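Local structure of Bd3460 (5CEC) at residues A167-A172 with L192-G197; N121-V126 with I157-T162; A70-N75 with L100-T105; E35-G40 with L76-F81. The protein probably shields the predator from its own endopeptidase Bd3459, to which it binds as an ankyrin-repeat immunity protein. One frame throughout, in Å; residues are numbered along the deposited sequence.

Contact 1 of 4, residues A167-A172 with L192-G197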
loop_
_atom_site.group_PDB
_atom_site.type_symbol
_atom_site.label_atom_id
_atom_site.label_comp_id
_atom_site.label_asym_id
_atom_site.label_seq_id
_atom_site.Cartn_x
_atom_site.Cartn_y
_atom_site.Cartn_z
ATOM N N ALA B 167 -2.490 27.677 4.655
ATOM C CA ALA B 167 -3.176 26.406 4.963
ATOM C C ALA B 167 -4.646 26.574 5.247
ATOM O O ALA B 167 -5.444 25.705 4.904
ATOM C CB ALA B 167 -2.500 25.712 6.125
ATOM N N LEU B 168 -5.012 27.698 5.869
ATOM C CA LEU B 168 -6.427 27.965 6.135
ATOM C C LEU B 168 -7.272 27.896 4.871
ATOM O O LEU B 168 -8.408 27.439 4.919
ATOM C CB LEU B 168 -6.590 29.315 6.839
ATOM C CG LEU B 168 -7.981 29.559 7.433
ATOM C CD1 LEU B 168 -8.228 28.668 8.646
ATOM C CD2 LEU B 168 -8.115 30.996 7.878
ATOM N N PHE B 169 -6.727 28.375 3.761
ATOM C CA PHE B 169 -7.443 28.348 2.477
ATOM C C PHE B 169 -7.600 26.919 1.961
ATOM O O PHE B 169 -8.660 26.540 1.440
ATOM C CB PHE B 169 -6.671 29.169 1.430
ATOM C CG PHE B 169 -6.773 30.646 1.616
ATOM C CD1 PHE B 169 -6.123 31.311 2.651
ATOM C CD2 PHE B 169 -7.517 31.395 0.736
ATOM C CE1 PHE B 169 -6.234 32.670 2.775
ATOM C CE2 PHE B 169 -7.634 32.754 0.858
ATOM C CZ PHE B 169 -6.978 33.406 1.872
ATOM N N ALA B 170 -6.536 26.119 2.057
ATOM C CA ALA B 170 -6.614 24.740 1.580
ATOM C C ALA B 170 -7.637 23.925 2.347
ATOM O O ALA B 170 -8.418 23.185 1.769
ATOM C CB ALA B 170 -5.245 24.086 1.673
ATOM N N VAL B 171 -7.615 24.062 3.669
ATOM C CA VAL B 171 -8.567 23.380 4.524
ATOM C C VAL B 171 -9.957 23.961 4.378
ATOM O O VAL B 171 -10.956 23.228 4.466
ATOM C CB VAL B 171 -8.077 23.367 5.979
ATOM C CG1 VAL B 171 -9.137 22.943 6.954
ATOM C CG2 VAL B 171 -6.787 22.563 6.081
ATOM N N ALA B 172 -10.058 25.255 4.135
ATOM C CA ALA B 172 -11.371 25.852 3.844
ATOM C C ALA B 172 -12.006 25.149 2.654
ATOM O O ALA B 172 -13.209 24.883 2.661
ATOM C CB ALA B 172 -11.230 27.344 3.578
ATOM N N LEU B 192 -6.614 37.251 6.099
ATOM C CA LEU B 192 -5.760 37.315 4.913
ATOM C C LEU B 192 -6.590 37.181 3.651
ATOM O O LEU B 192 -7.595 36.470 3.621
ATOM C CB LEU B 192 -4.694 36.221 4.948
ATOM C CG LEU B 192 -3.737 36.304 6.142
ATOM C CD1 LEU B 192 -2.793 35.119 6.183
ATOM C CD2 LEU B 192 -2.924 37.588 6.059
ATOM N N LYS B 193 -6.135 37.838 2.604
ATOM C CA LYS B 193 -6.710 37.673 1.286
ATOM C C LYS B 193 -5.647 37.143 0.332
ATOM O O LYS B 193 -4.480 37.531 0.411
ATOM C CB LYS B 193 -7.214 39.020 0.794
ATOM C CG LYS B 193 -8.466 39.491 1.516
ATOM C CD LYS B 193 -8.959 40.821 0.998
ATOM C CE LYS B 193 -10.305 41.140 1.626
ATOM N NZ LYS B 193 -10.840 42.438 1.152
ATOM N N ASN B 194 -6.055 36.252 -0.570
ATOM C CA ASN B 194 -5.176 35.748 -1.603
ATOM C C ASN B 194 -5.020 36.767 -2.722
ATOM O O ASN B 194 -5.545 37.885 -2.649
ATOM C CB ASN B 194 -5.643 34.362 -2.102
ATOM C CG ASN B 194 -6.935 34.412 -2.889
ATOM O OD1 ASN B 194 -7.388 35.474 -3.305
ATOM N ND2 ASN B 194 -7.532 33.246 -3.097
ATOM N N LYS B 195 -4.268 36.380 -3.753
ATOM C CA LYS B 195 -3.962 37.306 -4.840
ATOM C C LYS B 195 -5.176 37.629 -5.746
ATOM O O LYS B 195 -5.127 38.604 -6.517
ATOM C CB LYS B 195 -2.733 36.834 -5.635
ATOM C CG LYS B 195 -1.434 37.081 -4.879
ATOM C CD LYS B 195 -0.193 36.474 -5.497
ATOM C CE LYS B 195 1.027 36.798 -4.634
ATOM N NZ LYS B 195 2.287 36.217 -5.223
ATOM N N LYS B 196 -6.256 36.846 -5.618
ATOM C CA LYS B 196 -7.555 37.135 -6.233
ATOM C C LYS B 196 -8.447 38.017 -5.355
ATOM O O LYS B 196 -9.552 38.356 -5.754
ATOM C CB LYS B 196 -8.316 35.853 -6.584
ATOM C CG LYS B 196 -7.698 34.973 -7.666
ATOM C CD LYS B 196 -8.638 33.795 -7.843
ATOM C CE LYS B 196 -8.115 32.726 -8.766
ATOM N NZ LYS B 196 -9.058 31.570 -8.705
ATOM N N GLY B 197 -7.970 38.390 -4.168
ATOM C CA GLY B 197 -8.754 39.172 -3.220
ATOM C C GLY B 197 -9.742 38.390 -2.377
ATOM O O GLY B 197 -10.622 38.973 -1.747
#
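Asn194 OD1 is held from its own loop: the backbone N-H of Gln198 donates to it, and Lys196 N adds a weak, bent bond to Asn194 OD1 at 2.9 Å (126°). This is ankyrin architecture, with an inter-helical loop laid against the helix 167-174 of what is predicted to be the same repeat. Asn194 opens a type I beta turn, closed by Gly197 N on Asn194 O at 2.9 Å. The amide can serve that turn because CG sits between the backbone N and the carbonyl carbon (chi1 69°). ND2 is used as well, donating to Glu165 OE2, so both ends of this buried amide are satisfied and its flip is fixed.

Across the contact stands Phe169, whose ring reaches the loop with its far end. The ring and the amide of Asn194 are inclined by only 26°, and Phe169 CE2 lies 3.9 Å from Asn194 CB. Val203 of helix 200-206 also packs against Phe169, so the ring joins the loop to the next helix along. No hydrogen bond spans the two segments. The closest approach is made at the edge of the ring and near its plane, where Phe169 CZ meets Leu192 O at 3.6 Å.

Contact 2 of 4, residues N121-V126 with I157-T162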
loop_
_atom_site.group_PDB
_atom_site.type_symbol
_atom_site.label_atom_id
_atom_site.label_comp_id
_atom_site.label_asym_id
_atom_site.label_seq_id
_atom_site.Cartn_x
_atom_site.Cartn_y
_atom_site.Cartn_z
ATOM N N ASN B 121 15.587 21.413 6.776
ATOM C CA ASN B 121 14.891 22.692 6.706
ATOM C C ASN B 121 13.408 22.447 6.439
ATOM O O ASN B 121 13.054 21.775 5.468
ATOM C CB ASN B 121 15.512 23.493 5.548
ATOM C CG ASN B 121 14.964 24.873 5.360
ATOM O OD1 ASN B 121 14.356 25.449 6.245
ATOM N ND2 ASN B 121 15.269 25.460 4.189
ATOM N N VAL B 122 12.569 23.033 7.282
ATOM C CA VAL B 122 11.135 22.926 7.119
ATOM C C VAL B 122 10.522 24.084 6.345
ATOM O O VAL B 122 9.361 23.979 5.919
ATOM C CB VAL B 122 10.406 22.712 8.455
ATOM C CG1 VAL B 122 10.930 21.475 9.176
ATOM C CG2 VAL B 122 10.535 23.934 9.362
ATOM N N ASP B 123 11.266 25.186 6.175
ATOM C CA ASP B 123 10.783 26.347 5.422
ATOM C C ASP B 123 11.122 26.161 3.951
ATOM O O ASP B 123 11.975 26.839 3.381
ATOM C CB ASP B 123 11.346 27.632 5.971
ATOM C CG ASP B 123 10.756 28.871 5.322
ATOM O OD1 ASP B 123 9.803 28.762 4.502
ATOM O OD2 ASP B 123 11.267 29.973 5.618
ATOM N N ILE B 124 10.373 25.259 3.324
ATOM C CA ILE B 124 10.597 24.882 1.926
ATOM C C ILE B 124 9.273 24.841 1.196
ATOM O O ILE B 124 8.191 24.889 1.821
ATOM C CB ILE B 124 11.339 23.537 1.813
ATOM C CG1 ILE B 124 10.496 22.372 2.378
ATOM C CG2 ILE B 124 12.696 23.641 2.496
ATOM C CD1 ILE B 124 11.177 21.030 2.306
ATOM N N ILE B 125 9.369 24.783 -0.134
ATOM C CA ILE B 125 8.230 24.782 -1.046
ATOM C C ILE B 125 8.162 23.447 -1.781
ATOM O O ILE B 125 9.176 22.906 -2.204
ATOM C CB ILE B 125 8.386 25.913 -2.093
ATOM C CG1 ILE B 125 8.494 27.295 -1.418
ATOM C CG2 ILE B 125 7.266 25.924 -3.126
ATOM C CD1 ILE B 125 7.368 27.654 -0.496
ATOM N N VAL B 126 6.951 22.917 -1.887
ATOM C CA VAL B 126 6.723 21.668 -2.598
ATOM C C VAL B 126 6.357 21.992 -4.055
ATOM O O VAL B 126 5.904 23.088 -4.385
ATOM C CB VAL B 126 5.666 20.772 -1.910
ATOM C CG1 VAL B 126 6.076 20.499 -0.460
ATOM C CG2 VAL B 126 4.242 21.350 -1.938
ATOM N N ILE B 157 2.762 29.085 10.011
ATOM C CA ILE B 157 1.303 29.039 10.033
ATOM C C ILE B 157 0.667 30.005 9.054
ATOM O O ILE B 157 -0.364 29.657 8.434
ATOM C CB ILE B 157 0.770 29.203 11.480
ATOM C CG1 ILE B 157 -0.742 29.007 11.554
ATOM C CG2 ILE B 157 1.125 30.558 12.072
ATOM C CD1 ILE B 157 -1.229 27.646 11.149
ATOM N N ASN B 158 1.258 31.186 8.892
ATOM C CA ASN B 158 0.713 32.209 8.005
ATOM C C ASN B 158 1.569 32.539 6.790
ATOM O O ASN B 158 1.321 33.540 6.123
ATOM C CB ASN B 158 0.374 33.481 8.781
ATOM C CG ASN B 158 -0.755 33.260 9.745
ATOM O OD1 ASN B 158 -1.821 32.785 9.348
ATOM N ND2 ASN B 158 -0.533 33.591 11.004
ATOM N N LYS B 159 2.508 31.664 6.455
ATOM C CA LYS B 159 3.316 31.872 5.259
ATOM C C LYS B 159 2.519 31.482 4.035
ATOM O O LYS B 159 2.100 30.343 3.893
ATOM C CB LYS B 159 4.645 31.115 5.313
ATOM C CG LYS B 159 5.477 31.343 4.065
ATOM C CD LYS B 159 6.883 30.774 4.124
ATOM C CE LYS B 159 7.592 30.875 2.786
ATOM N NZ LYS B 159 9.068 30.822 2.915
ATOM N N ALA B 160 2.342 32.433 3.137
ATOM C CA ALA B 160 1.497 32.204 1.971
ATOM C C ALA B 160 2.279 31.592 0.846
ATOM O O ALA B 160 3.490 31.795 0.704
ATOM C CB ALA B 160 0.831 33.491 1.511
ATOM N N ASN B 161 1.543 30.843 0.020
ATOM C CA ASN B 161 2.050 30.301 -1.230
ATOM C C ASN B 161 2.082 31.339 -2.328
ATOM O O ASN B 161 1.830 32.526 -2.077
ATOM C CB ASN B 161 1.291 29.021 -1.629
ATOM C CG ASN B 161 -0.117 29.271 -2.159
ATOM O OD1 ASN B 161 -0.547 30.405 -2.387
ATOM N ND2 ASN B 161 -0.828 28.183 -2.392
ATOM N N THR B 162 2.438 30.906 -3.537
ATOM C CA THR B 162 2.602 31.825 -4.637
ATOM C C THR B 162 1.332 32.539 -5.016
ATOM O O THR B 162 1.386 33.638 -5.555
ATOM C CB THR B 162 3.149 31.085 -5.860
ATOM O OG1 THR B 162 4.391 30.497 -5.494
ATOM C CG2 THR B 162 3.293 32.000 -7.087
HETATM O O HOH W 1 10.771 28.824 1.519
#
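Asp123 and Lys159 meet between two loops of the ankyrin stack, their side chains crossing at about a right angle. Lys159 does most of the spanning. Its CG stands opposite the backbone N (chi1 -180°) and the rest of the chain is extended, carrying the ammonium group across to the other loop. There Lys159 NZ donates to Asp123 OD1 at 2.7 Å, approaching on the syn lone pair, the side facing OD2. The aliphatic part follows along behind, with Lys159 CE 3.5 Å from Asp123 OD1.

The acid is presented by a tightly turned backbone. Asp123 is the centre of an inverse gamma turn, and its N-H is taken by Asn121 OD1 in an Asx turn (Asp123 N to Asn121 OD1 3.1 Å), the donor lying well above the amide's carbonyl plane. A water adds a second link: it donates to Asp123 O and accepts from Lys159 NZ, each at 3.0 Å. Leu156 packs against Asp123 from the loop before Lys159.

The salt bridge thus joins the loop after helix 109-117 to the loop after helix 143-152 at the surface, where the lysine is probably charged and divides its N-H groups between carboxylate and water.

Contact 3 of 4, residues A70-N75 with L100-T105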
loop_
_atom_site.group_PDB
_atom_site.type_symbol
_atom_site.label_atom_id
_atom_site.label_comp_id
_atom_site.label_asym_id
_atom_site.label_seq_id
_atom_site.Cartn_x
_atom_site.Cartn_y
_atom_site.Cartn_z
ATOM N N ALA B 70 15.025 7.485 -1.330
ATOM C CA ALA B 70 14.616 6.769 -0.128
ATOM C C ALA B 70 13.415 7.446 0.531
ATOM O O ALA B 70 12.514 6.779 1.033
ATOM C CB ALA B 70 15.765 6.689 0.851
ATOM N N ALA B 71 13.433 8.775 0.575
ATOM C CA ALA B 71 12.350 9.544 1.177
ATOM C C ALA B 71 11.032 9.381 0.413
ATOM O O ALA B 71 9.994 9.153 1.031
ATOM C CB ALA B 71 12.722 11.001 1.278
ATOM N N MET B 72 11.097 9.522 -0.910
ATOM C CA MET B 72 9.920 9.392 -1.787
ATOM C C MET B 72 9.291 8.010 -1.657
ATOM O O MET B 72 8.079 7.868 -1.664
ATOM C CB MET B 72 10.315 9.633 -3.251
ATOM C CG MET B 72 9.226 9.374 -4.295
ATOM S SD MET B 72 9.682 9.986 -5.927
ATOM C CE MET B 72 11.302 9.337 -5.948
ATOM N N GLY B 73 10.144 6.994 -1.511
ATOM C CA GLY B 73 9.672 5.619 -1.381
ATOM C C GLY B 73 9.262 5.227 0.034
ATOM O O GLY B 73 8.867 4.081 0.249
ATOM N N GLY B 74 9.373 6.158 0.988
ATOM C CA GLY B 74 8.968 5.896 2.361
ATOM C C GLY B 74 9.827 4.875 3.081
ATOM O O GLY B 74 9.330 4.114 3.918
ATOM N N ASN B 75 11.123 4.882 2.781
ATOM C CA ASN B 75 12.029 3.834 3.216
ATOM C C ASN B 75 12.847 4.365 4.385
ATOM O O ASN B 75 13.957 4.858 4.224
ATOM C CB ASN B 75 12.859 3.366 2.036
ATOM C CG ASN B 75 11.985 2.801 0.928
ATOM O OD1 ASN B 75 11.042 2.054 1.198
ATOM N ND2 ASN B 75 12.297 3.130 -0.307
ATOM N N LEU B 100 12.935 16.105 2.249
ATOM C CA LEU B 100 11.806 16.292 3.154
ATOM C C LEU B 100 10.535 16.594 2.367
ATOM O O LEU B 100 9.449 16.081 2.716
ATOM C CB LEU B 100 12.115 17.393 4.173
ATOM C CG LEU B 100 10.972 17.721 5.138
ATOM C CD1 LEU B 100 10.459 16.498 5.912
ATOM C CD2 LEU B 100 11.422 18.797 6.119
ATOM N N ALA B 101 10.634 17.420 1.337
ATOM C CA ALA B 101 9.476 17.624 0.461
ATOM C C ALA B 101 9.022 16.355 -0.210
ATOM O O ALA B 101 7.816 16.115 -0.250
ATOM C CB ALA B 101 9.757 18.695 -0.566
ATOM N N PHE B 102 9.925 15.534 -0.686
ATOM C CA PHE B 102 9.545 14.224 -1.243
ATOM C C PHE B 102 8.789 13.379 -0.237
ATOM O O PHE B 102 7.785 12.761 -0.581
ATOM C CB PHE B 102 10.753 13.458 -1.764
ATOM C CG PHE B 102 11.153 13.832 -3.146
ATOM C CD1 PHE B 102 10.457 13.305 -4.207
ATOM C CD2 PHE B 102 12.208 14.717 -3.417
ATOM C CE1 PHE B 102 10.771 13.638 -5.505
ATOM C CE2 PHE B 102 12.542 15.015 -4.740
ATOM C CZ PHE B 102 11.819 14.468 -5.768
ATOM N N ALA B 103 9.252 13.367 1.009
ATOM C CA ALA B 103 8.619 12.543 2.032
ATOM C C ALA B 103 7.201 13.039 2.299
ATOM O O ALA B 103 6.250 12.259 2.274
ATOM C CB ALA B 103 9.431 12.563 3.311
ATOM N N VAL B 104 7.049 14.327 2.588
ATOM C CA VAL B 104 5.727 14.871 2.903
ATOM C C VAL B 104 4.775 14.660 1.748
ATOM O O VAL B 104 3.637 14.178 1.929
ATOM C CB VAL B 104 5.847 16.352 3.317
ATOM C CG1 VAL B 104 4.498 17.038 3.314
ATOM C CG2 VAL B 104 6.512 16.404 4.692
ATOM N N THR B 105 5.205 15.002 0.536
ATOM C CA THR B 105 4.296 14.947 -0.604
ATOM C C THR B 105 3.928 13.527 -1.018
ATOM O O THR B 105 2.897 13.341 -1.660
ATOM C CB THR B 105 4.848 15.684 -1.831
ATOM O OG1 THR B 105 6.084 15.105 -2.209
ATOM C CG2 THR B 105 5.025 17.184 -1.559
#
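Phe102 keeps its ring beside its own backbone N, CG opposite the carbonyl carbon (chi1 -84°), whereas Met72 has CG anti to its N (chi1 173°); together these settings lay the two side chains alongside, pointing the same way. Met72 CB rests 3.8 Å from Phe102 CD1. Further out, the chain runs on extended through chi2 and brings the sulfur beside CD1 and CE1 of the ring, with Met72 SD 3.8 Å from Phe102 CE1. The result is an oblique Met-aromatic contact, 4.8 Å from Met72 SD to the centroid of the Phe102 ring and 63° off its normal.

Next to this pair the helices come close, which small alanine side chains on both sides allow: Ala71 CB is 4.2 Å from Ala103 CB, and Ala71 O is 3.8 Å from Ala103 CA. Such close packing of successive first helices, 66-72 and 99-105, is how ankyrin repeats stack. Helix 66-72 ends in a Schellman motif at Gly74, with Asn75 N bonded to Ala70 O. On the other helix Ala101 O takes two donors from opposite faces of its plane, Thr105 N and Thr105 OG1, the latter at 2.8 Å.

Tyr388 of the Bd3459 chain packs on Met72, and Arg392 of the same chain on Phe102. An apolar, sulfur-aromatic patch with no hydrogen bond between its segments therefore serves both the repeat stack and the surface offered to the endopeptidase.

Contact 4 of 4, residues E35-G40 with L76-F81. With SO4 (sulfate ion), chain H.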
loop_
_atom_site.group_PDB
_atom_site.type_symbol
_atom_site.label_atom_id
_atom_site.label_comp_id
_atom_site.label_asym_id
_atom_site.label_seq_id
_atom_site.Cartn_x
_atom_site.Cartn_y
_atom_site.Cartn_z
ATOM N N GLU B 35 17.896 3.452 -7.536
ATOM C CA GLU B 35 16.811 2.479 -7.670
ATOM C C GLU B 35 16.592 1.642 -6.402
ATOM O O GLU B 35 15.463 1.517 -5.909
ATOM C CB GLU B 35 17.034 1.602 -8.915
ATOM C CG GLU B 35 16.819 2.383 -10.215
ATOM C CD GLU B 35 16.994 1.564 -11.485
ATOM O OE1 GLU B 35 17.536 0.443 -11.430
ATOM O OE2 GLU B 35 16.585 2.054 -12.559
ATOM N N ALA B 36 17.673 1.128 -5.823
ATOM C CA ALA B 36 17.557 0.370 -4.571
ATOM C C ALA B 36 16.986 1.222 -3.442
ATOM O O ALA B 36 16.165 0.753 -2.646
ATOM C CB ALA B 36 18.912 -0.205 -4.183
ATOM N N ALA B 37 17.405 2.485 -3.409
ATOM C CA ALA B 37 16.933 3.409 -2.384
ATOM C C ALA B 37 15.428 3.681 -2.475
ATOM O O ALA B 37 14.738 3.742 -1.451
ATOM C CB ALA B 37 17.710 4.715 -2.429
ATOM N N GLU B 38 14.926 3.845 -3.699
ATOM C CA GLU B 38 13.491 4.064 -3.918
ATOM C C GLU B 38 12.689 2.781 -3.657
ATOM O O GLU B 38 11.605 2.852 -3.109
ATOM C CB GLU B 38 13.232 4.535 -5.358
ATOM C CG GLU B 38 11.842 5.149 -5.602
ATOM C CD GLU B 38 10.721 4.161 -5.870
ATOM O OE1 GLU B 38 10.989 2.996 -6.240
ATOM O OE2 GLU B 38 9.551 4.576 -5.716
ATOM N N GLN B 39 13.256 1.633 -4.018
ATOM C CA GLN B 39 12.556 0.348 -3.938
ATOM C C GLN B 39 12.502 -0.238 -2.518
ATOM O O GLN B 39 11.713 -1.152 -2.234
ATOM C CB GLN B 39 13.205 -0.657 -4.909
ATOM C CG GLN B 39 13.031 -0.298 -6.387
ATOM C CD GLN B 39 13.956 -1.067 -7.346
ATOM O OE1 GLN B 39 14.589 -2.068 -6.978
ATOM N NE2 GLN B 39 14.024 -0.601 -8.599
ATOM N N GLY B 40 13.345 0.263 -1.628
ATOM C CA GLY B 40 13.357 -0.219 -0.261
ATOM C C GLY B 40 14.255 -1.424 -0.065
ATOM O O GLY B 40 14.050 -2.169 0.876
ATOM N N LEU B 76 12.263 4.247 5.570
ATOM C CA LEU B 76 12.835 4.802 6.778
ATOM C C LEU B 76 14.197 4.234 7.165
ATOM O O LEU B 76 15.118 4.994 7.492
ATOM C CB LEU B 76 11.854 4.645 7.926
ATOM C CG LEU B 76 12.255 5.244 9.257
ATOM C CD1 LEU B 76 12.521 6.735 9.153
ATOM C CD2 LEU B 76 11.135 4.965 10.239
ATOM N N ASP B 77 14.349 2.912 7.116
ATOM C CA ASP B 77 15.661 2.314 7.419
ATOM C C ASP B 77 16.739 2.818 6.473
ATOM O O ASP B 77 17.858 3.106 6.897
ATOM C CB ASP B 77 15.582 0.780 7.407
ATOM C CG ASP B 77 14.940 0.220 8.673
ATOM O OD1 ASP B 77 14.569 1.013 9.564
ATOM O OD2 ASP B 77 14.809 -1.017 8.790
ATOM N N ILE B 78 16.413 2.968 5.194
ATOM C CA ILE B 78 17.393 3.468 4.230
ATOM C C ILE B 78 17.695 4.944 4.502
ATOM O O ILE B 78 18.858 5.351 4.489
ATOM C CB ILE B 78 16.949 3.234 2.787
ATOM C CG1 ILE B 78 16.881 1.730 2.491
ATOM C CG2 ILE B 78 17.888 3.950 1.823
ATOM C CD1 ILE B 78 16.265 1.386 1.144
ATOM N N VAL B 79 16.680 5.736 4.825
ATOM C CA VAL B 79 16.911 7.136 5.190
ATOM C C VAL B 79 17.832 7.198 6.406
ATOM O O VAL B 79 18.766 7.970 6.411
ATOM C CB VAL B 79 15.587 7.875 5.451
ATOM C CG1 VAL B 79 15.784 9.225 6.133
ATOM C CG2 VAL B 79 14.883 8.078 4.136
ATOM N N LYS B 80 17.577 6.374 7.421
ATOM C CA LYS B 80 18.412 6.404 8.618
ATOM C C LYS B 80 19.863 6.051 8.294
ATOM O O LYS B 80 20.802 6.680 8.818
ATOM C CB LYS B 80 17.862 5.447 9.677
ATOM C CG LYS B 80 16.593 5.902 10.366
ATOM C CD LYS B 80 16.105 4.844 11.357
ATOM C CE LYS B 80 15.018 5.365 12.285
ATOM N NZ LYS B 80 14.725 4.386 13.382
ATOM N N PHE B 81 20.048 5.045 7.437
ATOM C CA PHE B 81 21.379 4.650 6.994
ATOM C C PHE B 81 22.105 5.799 6.282
ATOM O O PHE B 81 23.268 6.121 6.573
ATOM C CB PHE B 81 21.310 3.405 6.094
ATOM C CG PHE B 81 22.625 3.043 5.460
ATOM C CD1 PHE B 81 23.652 2.505 6.233
ATOM C CD2 PHE B 81 22.865 3.282 4.104
ATOM C CE1 PHE B 81 24.874 2.191 5.661
ATOM C CE2 PHE B 81 24.100 2.968 3.527
ATOM C CZ PHE B 81 25.099 2.417 4.306
HETATM S S SO4 H . 10.880 0.999 6.608
HETATM O O1 SO4 H . 10.524 1.092 8.056
HETATM O O2 SO4 H . 10.294 2.136 5.845
HETATM O O3 SO4 H . 12.340 1.005 6.470
HETATM O O4 SO4 H . 10.336 -0.310 6.137
#
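Ile78 pushes its CD1 methyl into the end of helix 31-39, and that methyl makes nearly all of the tight part of the contact. With CG1 beside the backbone N (chi1 -65°) and the chain stretched beyond it, Ile78 CD1 reaches Gly40 CA at 3.6 Å. The carbonyl oxygens of the last turn lie round the same methyl, Ala36 O and Ala37 O each 3.8 Å from Ile78 CD1. The other branch is looser, Ile78 CG2 standing 4.3 Å from Ala37 CB. Gly40, with its positive phi, is where the chain leaves the helix and exposes its CA to this methyl. Leu42 and Ala70 also pack against Ile78, so it is buried between three helices.

The polar, more open side lies at the start of helix 76-84, where Asp77 is exposed and a sulfate, probably from the crystallisation liquor, sits on the first turn. Leu76 N donates to sulfate O2 at 2.9 Å, and Asp77 N donates to sulfate O3 at 2.8 Å and almost straight (170°). Lys154 of the Bd3459 chain binds the same ion and would help offset its charge beside the Asp77 carboxylate.

Apolar packing between helices of neighbouring hairpins thus adjoins an anion held by main-chain N-H groups, as at many helix N termini, within the helix-turn-helix stack of an ankyrin domain.

Overall arrangement
From the N terminus, contact 4 opens on helix 31-39 and contact 3 on helix 66-72; contact 4 then closes on helix 76-84 before contact 3 closes on helix 99-105, so the two cross. They also touch, since Asn75 ND2 donates to Ala37 O. Contact 2 follows in series, closing the excursion through helices 134-141 and 143-152, and its first loop packs on helix 99-105 of contact 3. Contact 1 comes last and closes round helix 177-185; Lys195 NZ probably bonds to Thr162 O of contact 2. No contact encloses another. Contacts 1 and 4 lie about 37 Å apart, centre to centre, near opposite ends of the solenoid.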